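Local coordinates for uncharacterized N-acetyltransferase D2E76_00625 (Mycobacteroides abscessus, PDB 6YCA), which probably transfers acetyl groups from acetyl coenzyme A to amino groups of acceptors, although it is unable to modify aminoglycosides, at residues Ile131-Ala137 against Glu307-Val313; Ile150-Ser154 against Gln408-Gly412. All coordinates share one frame; numbering follows the deposited sequence.

Contact 1. Residues Ile131-Ala137 against Glu307-Val313. With ACO (acetyl coenzyme *a), chain G.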
loop_
_atom_site.group_PDB
_atom_site.type_symbol
_atom_site.label_atom_id
_atom_site.label_comp_id
_atom_site.label_asym_id
_atom_site.label_seq_id
_atom_site.Cartn_x
_atom_site.Cartn_y
_atom_site.Cartn_z
ATOM N N ILE A 131 -17.659 42.268 -15.359
ATOM C CA ILE A 131 -18.968 41.671 -15.116
ATOM C C ILE A 131 -18.909 40.345 -14.368
ATOM O O ILE A 131 -19.918 39.948 -13.766
ATOM C CB ILE A 131 -19.805 41.509 -16.401
ATOM C CG1 ILE A 131 -18.957 41.017 -17.564
ATOM C CG2 ILE A 131 -20.367 42.853 -16.811
ATOM C CD1 ILE A 131 -19.798 40.672 -18.773
ATOM N N VAL A 132 -17.781 39.641 -14.403
ATOM C CA VAL A 132 -17.627 38.388 -13.676
ATOM C C VAL A 132 -16.286 38.387 -12.957
ATOM O O VAL A 132 -15.344 39.085 -13.348
ATOM C CB VAL A 132 -17.761 37.137 -14.579
ATOM C CG1 VAL A 132 -19.137 37.085 -15.225
ATOM C CG2 VAL A 132 -16.656 37.092 -15.621
ATOM N N ALA A 133 -16.216 37.595 -11.889
ATOM C CA ALA A 133 -14.985 37.324 -11.162
ATOM C C ALA A 133 -14.924 35.831 -10.882
ATOM O O ALA A 133 -15.955 35.195 -10.644
ATOM C CB ALA A 133 -14.927 38.098 -9.839
ATOM N N SER A 134 -13.718 35.270 -10.937
ATOM C CA SER A 134 -13.523 33.849 -10.692
ATOM C C SER A 134 -12.246 33.648 -9.890
ATOM O O SER A 134 -11.352 34.497 -9.890
ATOM C CB SER A 134 -13.458 33.047 -11.994
ATOM O OG SER A 134 -12.170 33.120 -12.577
ATOM N N LEU A 135 -12.169 32.506 -9.210
ATOM C CA LEU A 135 -11.004 32.173 -8.402
ATOM C C LEU A 135 -10.852 30.661 -8.353
ATOM O O LEU A 135 -11.683 29.918 -8.876
ATOM C CB LEU A 135 -11.090 32.782 -6.992
ATOM C CG LEU A 135 -12.319 32.491 -6.123
ATOM C CD1 LEU A 135 -12.238 31.122 -5.453
ATOM C CD2 LEU A 135 -12.505 33.584 -5.081
ATOM N N ARG A 136 -9.765 30.213 -7.734
ATOM C CA ARG A 136 -9.548 28.801 -7.443
ATOM C C ARG A 136 -9.567 28.664 -5.926
ATOM O O ARG A 136 -8.669 29.163 -5.242
ATOM C CB ARG A 136 -8.218 28.330 -8.028
ATOM C CG ARG A 136 -8.079 28.598 -9.518
ATOM C CD ARG A 136 -9.082 27.797 -10.332
ATOM N NE ARG A 136 -9.045 28.136 -11.753
ATOM C CZ ARG A 136 -9.865 29.008 -12.332
ATOM N NH1 ARG A 136 -10.794 29.621 -11.616
ATOM N NH2 ARG A 136 -9.764 29.258 -13.626
ATOM N N ALA A 137 -10.581 27.980 -5.406
ATOM C CA ALA A 137 -10.815 27.951 -3.969
ATOM C C ALA A 137 -9.910 26.936 -3.283
ATOM O O ALA A 137 -9.787 25.790 -3.728
ATOM C CB ALA A 137 -12.279 27.631 -3.685
ATOM N N GLU A 307 -13.328 23.440 -10.327
ATOM C CA GLU A 307 -12.319 24.321 -10.901
ATOM C C GLU A 307 -12.694 25.790 -10.753
ATOM O O GLU A 307 -12.182 26.481 -9.866
ATOM C CB GLU A 307 -12.055 23.983 -12.368
ATOM C CG GLU A 307 -10.844 24.698 -12.907
ATOM C CD GLU A 307 -10.586 24.409 -14.364
ATOM O OE1 GLU A 307 -11.539 24.472 -15.173
ATOM O OE2 GLU A 307 -9.421 24.091 -14.686
ATOM N N THR A 308 -13.574 26.278 -11.623
ATOM C CA THR A 308 -13.913 27.693 -11.633
ATOM C C THR A 308 -14.997 27.970 -10.603
ATOM O O THR A 308 -16.106 27.428 -10.695
ATOM C CB THR A 308 -14.408 28.116 -13.015
ATOM O OG1 THR A 308 -13.440 27.773 -14.013
ATOM C CG2 THR A 308 -14.645 29.616 -13.044
ATOM N N TRP A 309 -14.684 28.810 -9.624
ATOM C CA TRP A 309 -15.685 29.380 -8.730
ATOM C C TRP A 309 -16.040 30.744 -9.316
ATOM O O TRP A 309 -15.279 31.706 -9.188
ATOM C CB TRP A 309 -15.159 29.487 -7.303
ATOM C CG TRP A 309 -15.042 28.164 -6.615
ATOM C CD1 TRP A 309 -14.085 27.220 -6.820
ATOM C CD2 TRP A 309 -15.931 27.624 -5.628
ATOM N NE1 TRP A 309 -14.311 26.133 -6.013
ATOM C CE2 TRP A 309 -15.440 26.356 -5.274
ATOM C CE3 TRP A 309 -17.093 28.094 -5.008
ATOM C CZ2 TRP A 309 -16.065 25.551 -4.326
ATOM C CZ3 TRP A 309 -17.713 27.293 -4.068
ATOM C CH2 TRP A 309 -17.197 26.037 -3.737
ATOM N N LEU A 310 -17.184 30.809 -9.989
ATOM C CA LEU A 310 -17.592 31.983 -10.747
ATOM C C LEU A 310 -18.551 32.837 -9.930
ATOM O O LEU A 310 -19.457 32.317 -9.273
ATOM C CB LEU A 310 -18.263 31.562 -12.056
ATOM C CG LEU A 310 -18.737 32.686 -12.972
ATOM C CD1 LEU A 310 -17.577 33.578 -13.355
ATOM C CD2 LEU A 310 -19.393 32.110 -14.207
ATOM N N ARG A 311 -18.335 34.150 -9.965
ATOM C CA ARG A 311 -19.187 35.123 -9.284
ATOM C C ARG A 311 -19.644 36.155 -10.305
ATOM O O ARG A 311 -18.822 36.903 -10.842
ATOM C CB ARG A 311 -18.423 35.788 -8.143
ATOM C CG ARG A 311 -19.050 37.045 -7.598
ATOM C CD ARG A 311 -20.279 36.777 -6.747
ATOM N NE ARG A 311 -21.330 37.744 -7.051
ATOM C CZ ARG A 311 -22.221 38.197 -6.176
ATOM N NH1 ARG A 311 -22.196 37.787 -4.918
ATOM N NH2 ARG A 311 -23.135 39.074 -6.562
ATOM N N LEU A 312 -20.947 36.193 -10.579
ATOM C CA LEU A 312 -21.516 37.162 -11.512
ATOM C C LEU A 312 -21.616 38.522 -10.826
ATOM O O LEU A 312 -22.401 38.697 -9.885
ATOM C CB LEU A 312 -22.883 36.685 -11.995
ATOM C CG LEU A 312 -22.907 35.344 -12.734
ATOM C CD1 LEU A 312 -24.322 34.953 -13.110
ATOM C CD2 LEU A 312 -22.031 35.396 -13.971
ATOM N N VAL A 313 -20.825 39.487 -11.303
ATOM C CA VAL A 313 -20.809 40.821 -10.707
ATOM C C VAL A 313 -21.918 41.696 -11.283
ATOM O O VAL A 313 -22.626 42.388 -10.543
ATOM C CB VAL A 313 -19.417 41.461 -10.869
ATOM C CG1 VAL A 313 -19.371 42.827 -10.197
ATOM C CG2 VAL A 313 -18.340 40.543 -10.301
HETATM N N1A ACO G . -14.081 27.118 6.750
HETATM C C2A ACO G . -15.367 27.238 7.105
HETATM N N3A ACO G . -16.064 28.369 7.265
HETATM C C4A ACO G . -15.431 29.550 7.052
HETATM C C5A ACO G . -14.084 29.550 6.677
HETATM C C6A ACO G . -13.381 28.251 6.521
HETATM N N6A ACO G . -12.076 28.215 6.158
HETATM N N7A ACO G . -13.689 30.826 6.528
HETATM C C8A ACO G . -14.763 31.602 6.799
HETATM N N9A ACO G . -15.811 30.830 7.136
HETATM C C1B ACO G . -17.169 31.335 7.476
HETATM C C2B ACO G . -17.174 31.965 8.869
HETATM O O2B ACO G . -17.567 31.009 9.854
HETATM C C3B ACO G . -18.302 32.978 8.676
HETATM O O3B ACO G . -19.540 32.296 8.823
HETATM P P3B ACO G . -20.737 32.963 9.666
HETATM O O7A ACO G . -20.258 33.232 11.072
HETATM O O8A ACO G . -21.160 34.246 8.987
HETATM O O9A ACO G . -21.890 31.987 9.689
HETATM C C4B ACO G . -18.170 33.403 7.217
HETATM O O4B ACO G . -17.510 32.346 6.532
HETATM C C5B ACO G . -17.393 34.704 7.045
HETATM O O5B ACO G . -16.173 34.561 7.759
HETATM P P1A ACO G . -15.088 35.731 7.878
HETATM O O1A ACO G . -14.969 36.133 9.328
HETATM O O2A ACO G . -15.536 36.884 7.018
HETATM O O3A ACO G . -13.680 35.186 7.338
HETATM P P2A ACO G . -12.200 35.158 7.966
HETATM O O4A ACO G . -11.831 36.548 8.435
HETATM O O5A ACO G . -12.158 34.180 9.120
HETATM O O6A ACO G . -11.202 34.653 6.809
HETATM C CBP ACO G . -10.363 32.911 5.350
HETATM C CCP ACO G . -11.569 33.493 6.061
HETATM C CDP ACO G . -9.674 33.991 4.530
HETATM C CEP ACO G . -10.827 31.783 4.442
HETATM C CAP ACO G . -9.436 32.395 6.449
HETATM O OAP ACO G . -10.137 31.364 7.160
HETATM C C9P ACO G . -8.128 31.855 5.931
HETATM O O9P ACO G . -7.160 32.593 5.829
HETATM N N8P ACO G . -8.099 30.559 5.624
HETATM C C7P ACO G . -6.915 29.865 5.147
HETATM C C6P ACO G . -6.357 30.434 3.848
HETATM C C5P ACO G . -7.331 30.270 2.707
HETATM O O5P ACO G . -8.025 29.267 2.617
HETATM N N4P ACO G . -7.391 31.281 1.848
HETATM C C3P ACO G . -8.253 31.224 0.690
HETATM C C2P ACO G . -7.443 30.988 -0.577
HETATM S S1P ACO G . -8.532 30.942 -1.957
HETATM C C ACO G . -7.775 32.065 -2.935
HETATM O O ACO G . -6.587 32.287 -2.769
HETATM C CH3 ACO G . -8.562 32.780 -3.995
#
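Ala-133 and Arg-311 grip each other through both backbone groups: Ala-133 N donates to Arg-311 O over 2.9 Å, and Arg-311 N returns a bond of 2.7 Å to Ala-133 O. Leu-135 and Trp-309 repeat the exchange more loosely, with Leu-135 N 3.2 Å from Trp-309 O. Leu-135 O takes two donors, Trp-309 N and, weakly, Arg-136 NH1; the bend of the arginine chain at chi2 (-65°) helps to turn its guanidinium back toward the strand. Beyond the other end, Val-313 N donates to Ile-131 O over 2.7 Å. These antiparallel bonds join a strand of the first GNAT domain to strand 299-312, of the second, which fills the place between 132-135 and 149-160 and so knits the two domains together. Val-132, Ser-134, Leu-310 and Leu-312 share one face of the sheet; there the branched, apolar valine suits a buried strand, its CG1 lying 3.6 Å from Leu-312 CD2. On the other face Leu-135 CD1 rests on Trp-309 CB, while Leu-135 CB is 3.9 Å from the acetyl carbon CH3 of the bound cofactor. Ala-137, small enough to come close over an indole, makes a CH-pi contact: its CB lies over the face of the five-membered ring of Trp-309, 3.6 Å from the centroid. The Arg-136 guanidinium has Glu-307 CG and Thr-308 OG1 over one face, but does not pair with the carboxylate, and the Thr-308 hydroxyl is hydrogen-bonded to that of Thr-152. Arg-136 NH2 is taken by Thr-413 O instead, and the Glu-307 carboxylate is taken up by Thr-152 and the C-terminal loop. Elsewhere Ser-134 OG meets His-96 NE2, Trp-309 NE1 meets Asp-306, and Arg-311 reaches Phe-146 O and, by a salt bridge, Asp-336.

Contact 2. Residues Ile150-Ser154 against Gln408-Gly412; sequences IATSS and QPFAG
A classic beta bulge in strand 149-160, where Ala-151 and Thr-152 both face Thr-308, brings Thr-152 against Pro-409 of the C-terminal loop. Ala-151 has the near-helical backbone (psi -29°) expected at the first position of such a bulge, and its carbonyl oxygen O lies 3.6 Å from Pro-409 CG. Thr-152 is the main point of touch. Its two branches divide the work: CG2, anti to the carbonyl carbon, lies alongside the proline ring, 3.6 Å from Pro-409 CB, the two side chains running antiparallel to each other, whereas OG1, set between the backbone N and the carbonyl carbon (chi1 80°), reaches Thr-308 OG1. A beta-branched residue with one methyl and one hydroxyl thus serves an apolar and a polar neighbour at once. Thr-152 CB also meets the loop backbone, 3.5 Å from Pro-409 O. Proline suits its place by offering a compact hydrocarbon ring and no backbone N-H in need of an acceptor. Farther along, Phe-410 turns the edge of its ring to the strand, with CE1 3.9 Å from Ser-154 CB, which lies in the ring plane, and CD1 4.1 Å from Ser-153 O. Gly-412 N of the same loop lies over one face of that ring, toward its rim. No hydrogen bond joins the two segments directly; the polar link is indirect, because Glu-307 OE1 is bonded both to Thr-152 OG1 and to Ala-411 N. Strand 149-160 is flanked here by strands 299-312 and 277-284, and Phe-410 packs on Glu-307 of the first and Pro-284 of the second, so the loop after helix 395-403 packs on the bulged strand and on both of its neighbours.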
loop_
_atom_site.group_PDB
_atom_site.type_symbol
_atom_site.label_atom_id
_atom_site.label_comp_id
_atom_site.label_asym_id
_atom_site.label_seq_id
_atom_site.Cartn_x
_atom_site.Cartn_y
_atom_site.Cartn_z
ATOM N N ILE A 150 -19.720 27.077 -8.372
ATOM C CA ILE A 150 -18.811 26.224 -9.134
ATOM C C ILE A 150 -19.303 26.166 -10.576
ATOM O O ILE A 150 -20.334 25.550 -10.862
ATOM C CB ILE A 150 -18.702 24.826 -8.527
ATOM C CG1 ILE A 150 -18.204 24.909 -7.083
ATOM C CG2 ILE A 150 -17.761 23.983 -9.358
ATOM C CD1 ILE A 150 -18.112 23.564 -6.395
ATOM N N ALA A 151 -18.567 26.796 -11.492
ATOM C CA ALA A 151 -19.014 26.913 -12.875
ATOM C C ALA A 151 -18.335 25.943 -13.832
ATOM O O ALA A 151 -18.944 25.571 -14.842
ATOM C CB ALA A 151 -18.808 28.343 -13.388
ATOM N N THR A 152 -17.094 25.535 -13.560
ATOM C CA THR A 152 -16.416 24.540 -14.379
ATOM C C THR A 152 -15.720 23.537 -13.476
ATOM O O THR A 152 -15.342 23.854 -12.346
ATOM C CB THR A 152 -15.339 25.144 -15.300
ATOM O OG1 THR A 152 -14.143 25.388 -14.545
ATOM C CG2 THR A 152 -15.823 26.439 -15.945
ATOM N N SER A 153 -15.521 22.333 -14.004
ATOM C CA SER A 153 -14.761 21.299 -13.323
ATOM C C SER A 153 -13.716 20.748 -14.282
ATOM O O SER A 153 -13.831 20.880 -15.504
ATOM C CB SER A 153 -15.658 20.157 -12.824
ATOM O OG SER A 153 -16.608 20.620 -11.878
ATOM N N SER A 154 -12.686 20.137 -13.706
ATOM C CA SER A 154 -11.585 19.561 -14.461
ATOM C C SER A 154 -11.413 18.095 -14.087
ATOM O O SER A 154 -11.795 17.658 -12.997
ATOM C CB SER A 154 -10.287 20.334 -14.201
ATOM O OG SER A 154 -9.813 20.106 -12.886
ATOM N N GLN A 408 -18.575 20.982 -22.267
ATOM C CA GLN A 408 -18.456 21.391 -20.882
ATOM C C GLN A 408 -17.400 22.488 -20.769
ATOM O O GLN A 408 -16.325 22.382 -21.373
ATOM C CB GLN A 408 -18.056 20.201 -20.016
ATOM C CG GLN A 408 -19.200 19.246 -19.737
ATOM C CD GLN A 408 -20.200 19.820 -18.759
ATOM O OE1 GLN A 408 -19.838 20.249 -17.662
ATOM N NE2 GLN A 408 -21.469 19.841 -19.153
ATOM N N PRO A 409 -17.671 23.545 -20.009
ATOM C CA PRO A 409 -16.693 24.625 -19.873
ATOM C C PRO A 409 -15.484 24.157 -19.085
ATOM O O PRO A 409 -15.564 23.254 -18.251
ATOM C CB PRO A 409 -17.464 25.693 -19.097
ATOM C CG PRO A 409 -18.437 24.910 -18.293
ATOM C CD PRO A 409 -18.852 23.758 -19.160
ATOM N N PHE A 410 -14.354 24.801 -19.354
ATOM C CA PHE A 410 -13.089 24.353 -18.795
ATOM C C PHE A 410 -12.070 25.471 -18.940
ATOM O O PHE A 410 -11.943 26.058 -20.018
ATOM C CB PHE A 410 -12.626 23.112 -19.556
ATOM C CG PHE A 410 -11.223 22.717 -19.267
ATOM C CD1 PHE A 410 -10.889 22.151 -18.055
ATOM C CD2 PHE A 410 -10.231 22.912 -20.209
ATOM C CE1 PHE A 410 -9.591 21.786 -17.780
ATOM C CE2 PHE A 410 -8.930 22.543 -19.948
ATOM C CZ PHE A 410 -8.608 21.980 -18.730
ATOM N N ALA A 411 -11.363 25.774 -17.855
ATOM C CA ALA A 411 -10.295 26.770 -17.846
ATOM C C ALA A 411 -8.974 26.028 -17.673
ATOM O O ALA A 411 -8.608 25.658 -16.556
ATOM C CB ALA A 411 -10.509 27.769 -16.713
ATOM N N GLY A 412 -8.239 25.830 -18.758
ATOM C CA GLY A 412 -7.001 25.073 -18.650
ATOM C C GLY A 412 -5.891 25.726 -17.845
ATOM O O GLY A 412 -4.738 25.283 -17.900
#

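Overall arrangement
The centres of the two contacts lie about 11 Å apart, and strand 299-312 is common ground: contact 1 pairs it with 132-135, while strand 149-160, which carries residues 150-154 of contact 2, is its neighbour on the other side. They touch directly, with Thr-308 O 2.7 Å from Ala-151 N in a probable hydrogen bond. Along the chain the segments alternate, 131-137, 150-154, 307-313, 408-412, so parts of both GNAT domains and of the sterol-carrier-like region meet around strand 299-312. Contact 1 borders the acetyl coenzyme A; contact 2 packs the loop leading to the C-terminus against strand 149-160, and the C-terminus probably reaches the active site as in related Eis enzymes.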